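Local structure of beta-lactamase OXA-2 (Salmonella typhimurium, 1K38) at residues 170-173 with 174-178; 91-94 with 95-99; 113-116 with 117-120. The protein hydrolyses beta-lactam antibiotics such as oxacillin, opening the lactam ring to give a substituted beta-amino acid and so conferring antibiotic resistance. One frame throughout, in Å; residues are numbered along the deposited sequence. Where two conformers were deposited one is given.

Interaction 1: 170-173 with 174-178; sequences RLVK and DLMIV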
ATOM      1  N   ARG A 170      -0.886 -10.022   1.274  1.00 13.86           N
ATOM      2  CA  ARG A 170      -0.536  -8.745   0.662  1.00 13.50           C
ATOM      3  C   ARG A 170      -1.753  -7.828   0.555  1.00 12.96           C
ATOM      4  O   ARG A 170      -1.655  -6.625   0.802  1.00 14.62           O
ATOM      5  CB  ARG A 170       0.080  -8.953  -0.722  1.00 12.73           C
ATOM      6  CG  ARG A 170       1.417  -9.662  -0.678  1.00 13.64           C
ATOM      7  CD  ARG A 170       2.194  -9.495  -1.980  1.00 12.91           C
ATOM      8  NE  ARG A 170       3.437 -10.261  -1.937  1.00 13.71           N
ATOM      9  CZ  ARG A 170       4.479  -9.974  -1.163  1.00 14.70           C
ATOM     10  NH1 ARG A 170       4.455  -8.913  -0.359  1.00 14.46           N
ATOM     11  NH2 ARG A 170       5.533 -10.781  -1.154  1.00 15.21           N
ATOM     12  N   LEU A 171      -2.904  -8.388   0.192  1.00 12.49           N
ATOM     13  CA  LEU A 171      -4.111  -7.581   0.093  1.00 12.19           C
ATOM     14  C   LEU A 171      -4.452  -6.975   1.452  1.00 12.67           C
ATOM     15  O   LEU A 171      -4.788  -5.791   1.539  1.00 12.99           O
ATOM     16  CB  LEU A 171      -5.292  -8.418  -0.412  1.00 12.59           C
ATOM     17  CG  LEU A 171      -6.648  -7.701  -0.447  1.00 14.00           C
ATOM     18  CD1 LEU A 171      -6.519  -6.375  -1.193  1.00 13.47           C
ATOM     19  CD2 LEU A 171      -7.692  -8.603  -1.117  1.00 14.52           C
ATOM     20  N   VAL A 172      -4.369  -7.769   2.516  1.00 13.31           N
ATOM     21  CA  VAL A 172      -4.685  -7.240   3.835  1.00 13.73           C
ATOM     22  C   VAL A 172      -3.705  -6.132   4.229  1.00 13.76           C
ATOM     23  O   VAL A 172      -4.118  -5.113   4.775  1.00 13.61           O
ATOM     24  CB  VAL A 172      -4.689  -8.358   4.905  1.00 13.38           C
ATOM     25  CG1 VAL A 172      -4.813  -7.752   6.302  1.00 16.92           C
ATOM     26  CG2 VAL A 172      -5.859  -9.296   4.657  1.00 16.59           C
ATOM     27  N   LYS A 173      -2.416  -6.313   3.949  1.00 13.70           N
ATOM     28  CA  LYS A 173      -1.446  -5.273   4.296  1.00 11.90           C
ATOM     29  C   LYS A 173      -1.715  -3.998   3.504  1.00 13.58           C
ATOM     30  O   LYS A 173      -1.441  -2.892   3.976  1.00 12.96           O
ATOM     31  CB  LYS A 173      -0.010  -5.771   4.076  1.00 12.48           C
ATOM     32  CG  LYS A 173       0.437  -6.728   5.174  1.00 11.57           C
ATOM     33  CD  LYS A 173       1.883  -7.188   5.012  1.00 12.98           C
ATOM     34  CE  LYS A 173       2.034  -8.199   3.886  1.00 13.42           C
ATOM     35  NZ  LYS A 173       3.424  -8.736   3.800  1.00 15.77           N
ATOM     36  N   ASP A 174      -2.262  -4.142   2.304  1.00 13.27           N
ATOM     37  CA  ASP A 174      -2.578  -2.973   1.506  1.00 13.60           C
ATOM     38  C   ASP A 174      -3.814  -2.277   2.087  1.00 13.43           C
ATOM     39  O   ASP A 174      -3.860  -1.052   2.181  1.00 13.50           O
ATOM     40  CB  ASP A 174      -2.821  -3.357   0.050  1.00 15.83           C
ATOM     41  CG  ASP A 174      -2.628  -2.184  -0.878  1.00 17.81           C
ATOM     42  OD1 ASP A 174      -1.527  -2.044  -1.475  1.00 21.09           O
ATOM     43  OD2 ASP A 174      -3.572  -1.384  -0.974  1.00 15.19           O
ATOM     44  N   LEU A 175      -4.807  -3.061   2.495  1.00 12.93           N
ATOM     45  CA  LEU A 175      -6.027  -2.503   3.079  1.00 13.57           C
ATOM     46  C   LEU A 175      -5.726  -1.714   4.359  1.00 13.28           C
ATOM     47  O   LEU A 175      -6.438  -0.765   4.698  1.00 14.27           O
ATOM     48  CB  LEU A 175      -7.029  -3.632   3.373  1.00 13.12           C
ATOM     49  CG  LEU A 175      -7.566  -4.373   2.140  1.00 12.81           C
ATOM     50  CD1 LEU A 175      -8.373  -5.590   2.578  1.00 15.47           C
ATOM     51  CD2 LEU A 175      -8.427  -3.428   1.307  1.00 13.07           C
ATOM     52  N   MET A 176      -4.656  -2.100   5.049  1.00 13.05           N
ATOM     53  CA  MET A 176      -4.236  -1.454   6.294  1.00 13.51           C
ATOM     54  C   MET A 176      -3.553  -0.096   6.115  1.00 13.37           C
ATOM     55  O   MET A 176      -3.313   0.609   7.097  1.00 13.56           O
ATOM     56  CB  MET A 176      -3.278  -2.374   7.062  1.00 13.06           C
ATOM     57  CG  MET A 176      -3.924  -3.611   7.673  1.00 14.10           C
ATOM     58  SD  MET A 176      -2.683  -4.750   8.315  1.00 14.24           S
ATOM     59  CE  MET A 176      -1.921  -3.742   9.604  1.00 15.67           C
ATOM     60  N   ILE A 177      -3.236   0.286   4.882  1.00 12.37           N
ATOM     61  CA  ILE A 177      -2.554   1.562   4.677  1.00 13.35           C
ATOM     62  C   ILE A 177      -3.371   2.743   5.179  1.00 14.06           C
ATOM     63  O   ILE A 177      -4.520   2.938   4.778  1.00 15.03           O
ATOM     64  CB  ILE A 177      -2.205   1.779   3.194  1.00 13.23           C
ATOM     65  CG1 ILE A 177      -1.211   0.703   2.740  1.00 13.66           C
ATOM     66  CG2 ILE A 177      -1.600   3.164   2.996  1.00 14.22           C
ATOM     67  CD1 ILE A 177      -1.068   0.609   1.230  1.00 13.06           C
ATOM     68  N   VAL A 178      -2.754   3.531   6.052  1.00 14.32           N
ATOM     69  CA  VAL A 178      -3.393   4.705   6.637  1.00 16.07           C
ATOM     70  C   VAL A 178      -2.721   5.998   6.188  1.00 16.78           C
ATOM     71  O   VAL A 178      -3.371   7.038   6.074  1.00 16.41           O
ATOM     72  CB  VAL A 178      -3.353   4.637   8.186  1.00 18.27           C
ATOM     73  CG1 VAL A 178      -3.873   5.938   8.790  1.00 21.08           C
ATOM     74  CG2 VAL A 178      -4.194   3.464   8.669  1.00 22.32           C
TER

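Interaction 2: 91-94 with 95-99; sequences DLRS and AMRNS. With FMT (formic acid), chain C.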
ATOM      1  N   ASP A  91     -16.896  -2.019   0.318  1.00 19.58           N
ATOM      2  CA  ASP A  91     -15.949  -2.949  -0.280  1.00 18.99           C
ATOM      3  C   ASP A  91     -14.994  -3.225   0.875  1.00 18.23           C
ATOM      4  O   ASP A  91     -15.147  -2.641   1.951  1.00 17.08           O
ATOM      5  CB  ASP A  91     -15.209  -2.379  -1.508  1.00 18.85           C
ATOM      6  CG  ASP A  91     -14.623  -0.992  -1.292  1.00 19.19           C
ATOM      7  OD1 ASP A  91     -14.339  -0.589  -0.146  1.00 19.43           O
ATOM      8  OD2 ASP A  91     -14.421  -0.301  -2.318  1.00 21.48           O
ATOM      9  N   LEU A  92     -14.030  -4.117   0.693  1.00 16.88           N
ATOM     10  CA  LEU A  92     -13.119  -4.417   1.790  1.00 16.64           C
ATOM     11  C   LEU A  92     -12.373  -3.223   2.358  1.00 16.67           C
ATOM     12  O   LEU A  92     -12.204  -3.122   3.570  1.00 16.98           O
ATOM     13  CB  LEU A  92     -12.097  -5.472   1.374  1.00 16.46           C
ATOM     14  CG  LEU A  92     -12.571  -6.923   1.353  1.00 16.34           C
ATOM     15  CD1 LEU A  92     -11.433  -7.796   0.872  1.00 15.68           C
ATOM     16  CD2 LEU A  92     -13.029  -7.353   2.744  1.00 16.50           C
ATOM     17  N   ARG A  93     -11.924  -2.317   1.498  1.00 16.60           N
ATOM     18  CA  ARG A  93     -11.169  -1.172   1.993  1.00 18.33           C
ATOM     19  C   ARG A  93     -12.014  -0.228   2.835  1.00 18.33           C
ATOM     20  O   ARG A  93     -11.554   0.260   3.865  1.00 19.33           O
ATOM     21  CB  ARG A  93     -10.514  -0.407   0.840  1.00 18.68           C
ATOM     22  CG  ARG A  93      -9.353   0.481   1.299  1.00 19.49           C
ATOM     23  CD  ARG A  93      -8.630   1.120   0.119  1.00 18.89           C
ATOM     24  NE  ARG A  93      -8.014   0.137  -0.770  1.00 20.44           N
ATOM     25  CZ  ARG A  93      -6.804  -0.385  -0.594  1.00 19.49           C
ATOM     26  NH1 ARG A  93      -6.061  -0.023   0.445  1.00 18.13           N
ATOM     27  NH2 ARG A  93      -6.333  -1.276  -1.461  1.00 20.45           N
ATOM     28  N   SER A  94     -13.247   0.032   2.414  1.00 18.56           N
ATOM     29  CA  SER A  94     -14.094   0.924   3.194  1.00 18.17           C
ATOM     30  C   SER A  94     -14.474   0.246   4.504  1.00 17.05           C
ATOM     31  O   SER A  94     -14.548   0.898   5.542  1.00 18.28           O
ATOM     32  CB  SER A  94     -15.360   1.313   2.417  1.00 20.02           C
ATOM     33  OG  SER A  94     -16.189   0.196   2.158  1.00 23.39           O
ATOM     34  N   ALA A  95     -14.693  -1.067   4.458  1.00 16.08           N
ATOM     35  CA  ALA A  95     -15.068  -1.812   5.654  1.00 16.75           C
ATOM     36  C   ALA A  95     -13.948  -1.788   6.689  1.00 18.41           C
ATOM     37  O   ALA A  95     -14.204  -1.673   7.886  1.00 18.58           O
ATOM     38  CB  ALA A  95     -15.421  -3.257   5.290  1.00 17.24           C
ATOM     39  N   MET A  96     -12.717  -1.889   6.202  0.50 18.57           N
ATOM     40  CA  MET A  96     -11.530  -1.884   7.046  0.50 19.27           C
ATOM     41  C   MET A  96     -11.303  -0.494   7.630  0.50 19.30           C
ATOM     42  O   MET A  96     -11.135  -0.330   8.839  0.50 19.89           O
ATOM     43  CB  MET A  96     -10.309  -2.286   6.212  0.50 20.60           C
ATOM     44  CG  MET A  96      -9.041  -2.519   7.010  0.50 22.03           C
ATOM     45  SD  MET A  96      -9.056  -4.123   7.822  0.50 22.23           S
ATOM     46  CE  MET A  96      -8.396  -5.167   6.524  0.50 22.08           C
ATOM     47  N   ARG A  97     -11.309   0.500   6.750  1.00 18.33           N
ATOM     48  CA  ARG A  97     -11.078   1.896   7.117  1.00 18.74           C
ATOM     49  C   ARG A  97     -12.114   2.425   8.101  1.00 20.57           C
ATOM     50  O   ARG A  97     -11.791   3.220   8.989  1.00 21.19           O
ATOM     51  CB  ARG A  97     -11.088   2.779   5.868  1.00 19.85           C
ATOM     52  CG  ARG A  97      -9.830   2.691   5.011  1.00 20.86           C
ATOM     53  CD  ARG A  97      -9.965   3.526   3.744  1.00 21.86           C
ATOM     54  NE  ARG A  97      -8.696   3.659   3.027  1.00 19.13           N
ATOM     55  CZ  ARG A  97      -8.581   4.172   1.804  1.00 20.81           C
ATOM     56  NH1 ARG A  97      -9.660   4.594   1.154  1.00 21.67           N
ATOM     57  NH2 ARG A  97      -7.384   4.280   1.234  1.00 20.90           N
ATOM     58  N   ASN A  98     -13.358   1.982   7.943  1.00 19.91           N
ATOM     59  CA  ASN A  98     -14.446   2.447   8.802  1.00 20.09           C
ATOM     60  C   ASN A  98     -14.887   1.466   9.880  1.00 19.77           C
ATOM     61  O   ASN A  98     -15.864   1.727  10.585  1.00 19.97           O
ATOM     62  CB  ASN A  98     -15.660   2.807   7.941  1.00 20.81           C
ATOM     63  CG  ASN A  98     -15.376   3.936   6.979  1.00 24.97           C
ATOM     64  OD1 ASN A  98     -15.163   5.077   7.388  1.00 27.73           O
ATOM     65  ND2 ASN A  98     -15.369   3.627   5.687  1.00 25.71           N
ATOM     66  N   SER A  99     -14.178   0.349  10.017  1.00 19.50           N
ATOM     67  CA  SER A  99     -14.532  -0.668  11.007  1.00 19.96           C
ATOM     68  C   SER A  99     -16.011  -1.018  10.864  1.00 19.89           C
ATOM     69  O   SER A  99     -16.755  -1.067  11.848  1.00 20.16           O
ATOM     70  CB  SER A  99     -14.253  -0.163  12.424  1.00 20.93           C
ATOM     71  OG  SER A  99     -12.863  -0.006  12.636  1.00 21.17           O
TER
HETATM   72  C   FMT C 401     -12.774   1.314  16.114  1.00 42.77           C
HETATM   73  O1  FMT C 401     -12.467   2.667  16.714  1.00 44.19           O
HETATM   74  O2  FMT C 401     -12.269   1.209  14.661  1.00 43.73           O
HETATM   75  O   HOH W   1      -6.394   1.552   3.086  1.00 19.26           O

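Interaction 3: 113-116 with 117-120; sequences DDKA and RRYL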
ATOM      1  N   ASP A 113     -18.738 -21.216  12.979  1.00 34.07           N
ATOM      2  CA  ASP A 113     -17.967 -21.362  14.209  1.00 34.96           C
ATOM      3  C   ASP A 113     -16.852 -22.398  14.134  1.00 34.61           C
ATOM      4  O   ASP A 113     -15.733 -22.142  14.574  1.00 33.81           O
ATOM      5  CB  ASP A 113     -18.901 -21.695  15.377  1.00 37.46           C
ATOM      6  CG  ASP A 113     -18.144 -22.036  16.649  1.00 39.50           C
ATOM      7  OD1 ASP A 113     -17.676 -23.187  16.774  1.00 40.77           O
ATOM      8  OD2 ASP A 113     -18.006 -21.149  17.519  1.00 41.79           O
ATOM      9  N   ASP A 114     -17.155 -23.568  13.585  1.00 34.86           N
ATOM     10  CA  ASP A 114     -16.155 -24.624  13.479  1.00 34.60           C
ATOM     11  C   ASP A 114     -14.918 -24.177  12.711  1.00 32.82           C
ATOM     12  O   ASP A 114     -13.792 -24.378  13.165  1.00 32.39           O
ATOM     13  CB  ASP A 114     -16.754 -25.860  12.804  1.00 37.68           C
ATOM     14  CG  ASP A 114     -17.817 -26.529  13.653  1.00 40.47           C
ATOM     15  OD1 ASP A 114     -17.542 -26.801  14.841  1.00 41.69           O
ATOM     16  OD2 ASP A 114     -18.922 -26.790  13.131  1.00 43.13           O
ATOM     17  N   LYS A 115     -15.129 -23.569  11.549  1.00 30.89           N
ATOM     18  CA  LYS A 115     -14.016 -23.113  10.730  1.00 29.41           C
ATOM     19  C   LYS A 115     -13.287 -21.953  11.403  1.00 27.67           C
ATOM     20  O   LYS A 115     -12.062 -21.855  11.326  1.00 26.90           O
ATOM     21  CB  LYS A 115     -14.515 -22.699   9.343  1.00 30.93           C
ATOM     22  CG  LYS A 115     -13.418 -22.623   8.298  1.00 34.01           C
ATOM     23  CD  LYS A 115     -13.979 -22.442   6.893  1.00 36.16           C
ATOM     24  CE  LYS A 115     -12.867 -22.510   5.856  1.00 38.58           C
ATOM     25  NZ  LYS A 115     -13.363 -22.361   4.457  1.00 39.91           N
ATOM     26  N   ALA A 116     -14.039 -21.080  12.068  1.00 26.05           N
ATOM     27  CA  ALA A 116     -13.442 -19.940  12.756  1.00 25.40           C
ATOM     28  C   ALA A 116     -12.475 -20.434  13.827  1.00 25.53           C
ATOM     29  O   ALA A 116     -11.407 -19.856  14.023  1.00 24.38           O
ATOM     30  CB  ALA A 116     -14.525 -19.080  13.383  1.00 26.23           C
ATOM     31  N   ARG A 117     -12.855 -21.503  14.522  1.00 26.71           N
ATOM     32  CA  ARG A 117     -12.003 -22.071  15.557  1.00 26.49           C
ATOM     33  C   ARG A 117     -10.726 -22.623  14.938  1.00 25.81           C
ATOM     34  O   ARG A 117      -9.636 -22.421  15.472  1.00 24.46           O
ATOM     35  CB  ARG A 117     -12.737 -23.187  16.307  1.00 29.63           C
ATOM     36  CG  ARG A 117     -13.887 -22.697  17.164  1.00 34.04           C
ATOM     37  CD  ARG A 117     -14.641 -23.845  17.823  1.00 37.89           C
ATOM     38  NE  ARG A 117     -15.753 -23.360  18.639  1.00 40.94           N
ATOM     39  CZ  ARG A 117     -15.616 -22.747  19.813  1.00 41.65           C
ATOM     40  NH1 ARG A 117     -14.410 -22.543  20.321  1.00 42.61           N
ATOM     41  NH2 ARG A 117     -16.689 -22.331  20.475  1.00 42.86           N
ATOM     42  N   ARG A 118     -10.859 -23.319  13.811  1.00 25.21           N
ATOM     43  CA  ARG A 118      -9.695 -23.882  13.139  1.00 25.97           C
ATOM     44  C   ARG A 118      -8.746 -22.786  12.658  1.00 24.17           C
ATOM     45  O   ARG A 118      -7.532 -22.911  12.796  1.00 23.76           O
ATOM     46  CB  ARG A 118     -10.121 -24.756  11.957  1.00 28.66           C
ATOM     47  CG  ARG A 118     -10.699 -26.106  12.365  1.00 35.12           C
ATOM     48  CD  ARG A 118     -10.774 -27.062  11.182  1.00 38.27           C
ATOM     49  NE  ARG A 118     -11.758 -26.647  10.185  1.00 42.42           N
ATOM     50  CZ  ARG A 118     -13.073 -26.669  10.379  1.00 44.35           C
ATOM     51  NH1 ARG A 118     -13.569 -27.090  11.535  1.00 46.88           N
ATOM     52  NH2 ARG A 118     -13.894 -26.272   9.416  1.00 45.80           N
ATOM     53  N   TYR A 119      -9.301 -21.717  12.094  1.00 23.94           N
ATOM     54  CA  TYR A 119      -8.480 -20.608  11.612  1.00 21.80           C
ATOM     55  C   TYR A 119      -7.728 -19.954  12.765  1.00 21.12           C
ATOM     56  O   TYR A 119      -6.525 -19.694  12.668  1.00 20.73           O
ATOM     57  CB  TYR A 119      -9.340 -19.543  10.927  1.00 21.37           C
ATOM     58  CG  TYR A 119      -9.716 -19.834   9.493  1.00 20.06           C
ATOM     59  CD1 TYR A 119      -8.755 -20.241   8.566  1.00 21.93           C
ATOM     60  CD2 TYR A 119     -11.020 -19.639   9.045  1.00 20.86           C
ATOM     61  CE1 TYR A 119      -9.088 -20.441   7.227  1.00 20.49           C
ATOM     62  CE2 TYR A 119     -11.363 -19.834   7.711  1.00 20.46           C
ATOM     63  CZ  TYR A 119     -10.393 -20.233   6.810  1.00 21.28           C
ATOM     64  OH  TYR A 119     -10.733 -20.409   5.490  1.00 21.13           O
ATOM     65  N   LEU A 120      -8.439 -19.683  13.856  1.00 20.39           N
ATOM     66  CA  LEU A 120      -7.824 -19.050  15.019  1.00 22.07           C
ATOM     67  C   LEU A 120      -6.710 -19.913  15.586  1.00 22.44           C
ATOM     68  O   LEU A 120      -5.671 -19.404  16.008  1.00 21.24           O
ATOM     69  CB  LEU A 120      -8.881 -18.774  16.094  1.00 22.15           C
ATOM     70  CG  LEU A 120      -9.824 -17.599  15.815  1.00 21.40           C
ATOM     71  CD1 LEU A 120     -11.017 -17.637  16.769  1.00 20.52           C
ATOM     72  CD2 LEU A 120      -9.050 -16.294  15.964  1.00 22.07           C
TER

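Interaction 1: 170-173 with 174-178
Leu171 and Leu175, one turn apart on helix 166-175, form the tight side of this contact. Leu175 N donates to Leu171 O at 2.9 Å in a fairly straight bond (158° at the hydrogen), and Leu175 CG rests 3.2 Å from the same Leu171 O. A chi1 of -65° brings this about, setting CG beside its own backbone N and back over the preceding turn. The two leucine branches slant across one another, with Leu171 CD1 4.0 Å from Leu175 CG. Leu62 packs on Leu171, and Thr58, Leu92, Arg93 and Met96 pack on Leu175.

Met176 repeats the pattern against Val172: its N bonds to Val172 O at 3.1 Å while Met176 CG lies 3.3 Å from that oxygen. Farther out the fit slackens. Val172 CG1 and Met176 SD are 4.2 Å apart, and the bend at chi3 carries the methionine methyl away from the valine.

On the polar side Asp174 N donates to Arg170 O at 3.0 Å, but the charged ends diverge from the contact. Arg170 pairs with Glu70 of the second subunit, Lys173 NZ bonds to Asn160 OD1 and two backbone carbonyls, and Asp174 OD2 is shared by Arg93 of its own chain and Arg187 of the second subunit. These charges are thus met partly within the chain and partly by the second subunit, while Val178, partly exposed, has already left the packed turn. This is a helix-to-strand junction, leading from helix 166-175 into strand 177-181, outermost of the mixed sheet within this chain, in the serine beta-lactamase fold.

Interaction 2: 91-94 with 95-99
Helix 92-97, just past whose end Asn98 grips the carbonyl of Ser94, begins with a capping box and ends in a Schellman motif. Asp91 is the N-cap: Ser94 N donates to Asp91 OD1 at 2.9 Å, nearly along the C-O axis, and Asp91 N returns a bond to Ser94 OG at 3.0 Å. The serine hydroxyl can take part because chi1 of 64° places OG between the backbone N and the carbonyl carbon.

At the other end Ser94 O accepts twice, from Asn98 N at 2.9 Å and from Asn98 ND2, also at 2.9 Å to Ser94 O. These donors arrive from opposite faces of the carbonyl plane, and the bond from the side-chain ND2 is the more bent, 135° at the hydrogen. Ser99, with positive phi, then turns the chain: Thr100 N bonds to Ala95 O, and Ser99 N more weakly to Met96 O. Ser99 opens the Ser-X-Val motif of class D enzymes; its OG bonds to Lys189, a probable substrate-binding residue. A formic acid molecule, probably from the crystallisation liquor, also lies at Ser99, its O2 2.4 Å from Ser99 OG, too short for the hydrogen bond to be taken at face value.

On the side facing the second subunit two arginines meet one turn apart, their guanidinium planes 60° to each other. Arg93 NH1 and Arg97 NH2 are 4.6 Å apart, and the Arg93 salt bridge to Asp174 probably eases the like charges. A water accepts from Arg93 NH1 in the guanidinium plane and more weakly from Arg97 NE. Arg93 CD lies over the centre of the Arg97 guanidinium, 3.5 Å from Arg97 CZ.

Interaction 3: 113-116 with 117-120
Arg117 reaches back along helix 113-122 to Asp113, one turn earlier. Its CB passes 3.5 Å from Asp114 O, and CG lies 3.2 Å from Asp113 O, the acceptor of Arg117's own amide N. With the chain extended from CG to NE, CD comes 3.3 Å from Asp113 OD1 and NE closes the salt bridge to that oxygen at 2.7 Å. NE meets OD1 on the syn side, 17° out of the carboxylate plane, but the carboxylate and guanidinium planes stand 60° apart, which argues against a flat two-bond pairing. At the tip CZ stays near the carboxylate, and NH2, 3.4 Å from Asp113 OD2, is hydrogen-bonded to Ser131 OG.

Two other side chains lie against Lys115. The extended lysine crosses the Tyr119 ring obliquely, its CG 3.5 Å from Tyr119 CE2 and its CE 3.0 Å from Tyr119 OH; that hydroxyl is hydrogen-bonded to Asp63. The Arg118 chain, bent at chi3, folds one guanidinium face over the backbone, with Lys115 CA 3.4 Å above its plane and toward the rim. Buried Tyr119 and Leu120 face helix 56-64, whereas Asp113, Asp114 and Arg118 are exposed: an amphipathic helix with an i to i+4 salt bridge.

In the fold
Along the chain the order is interaction 2, interaction 3, interaction 1. Interactions 1 and 2 touch through a salt bridge and leucine packing, their centres 11 Å apart. Both meet the second subunit and both approach the probable substrate site, with the side chain of Met176 about 5 Å from that of Lys189. Interaction 3 lies away from these sites, its centre 23 Å from each of the other two. Helix 56-64 touches interactions 1 and 3. Interactions 1 and 2 thus join the helical region to the sheet beside the probable substrate site, whereas interaction 3 lies farther out in the helical region, about 19 Å from the centre of the chain and partly exposed.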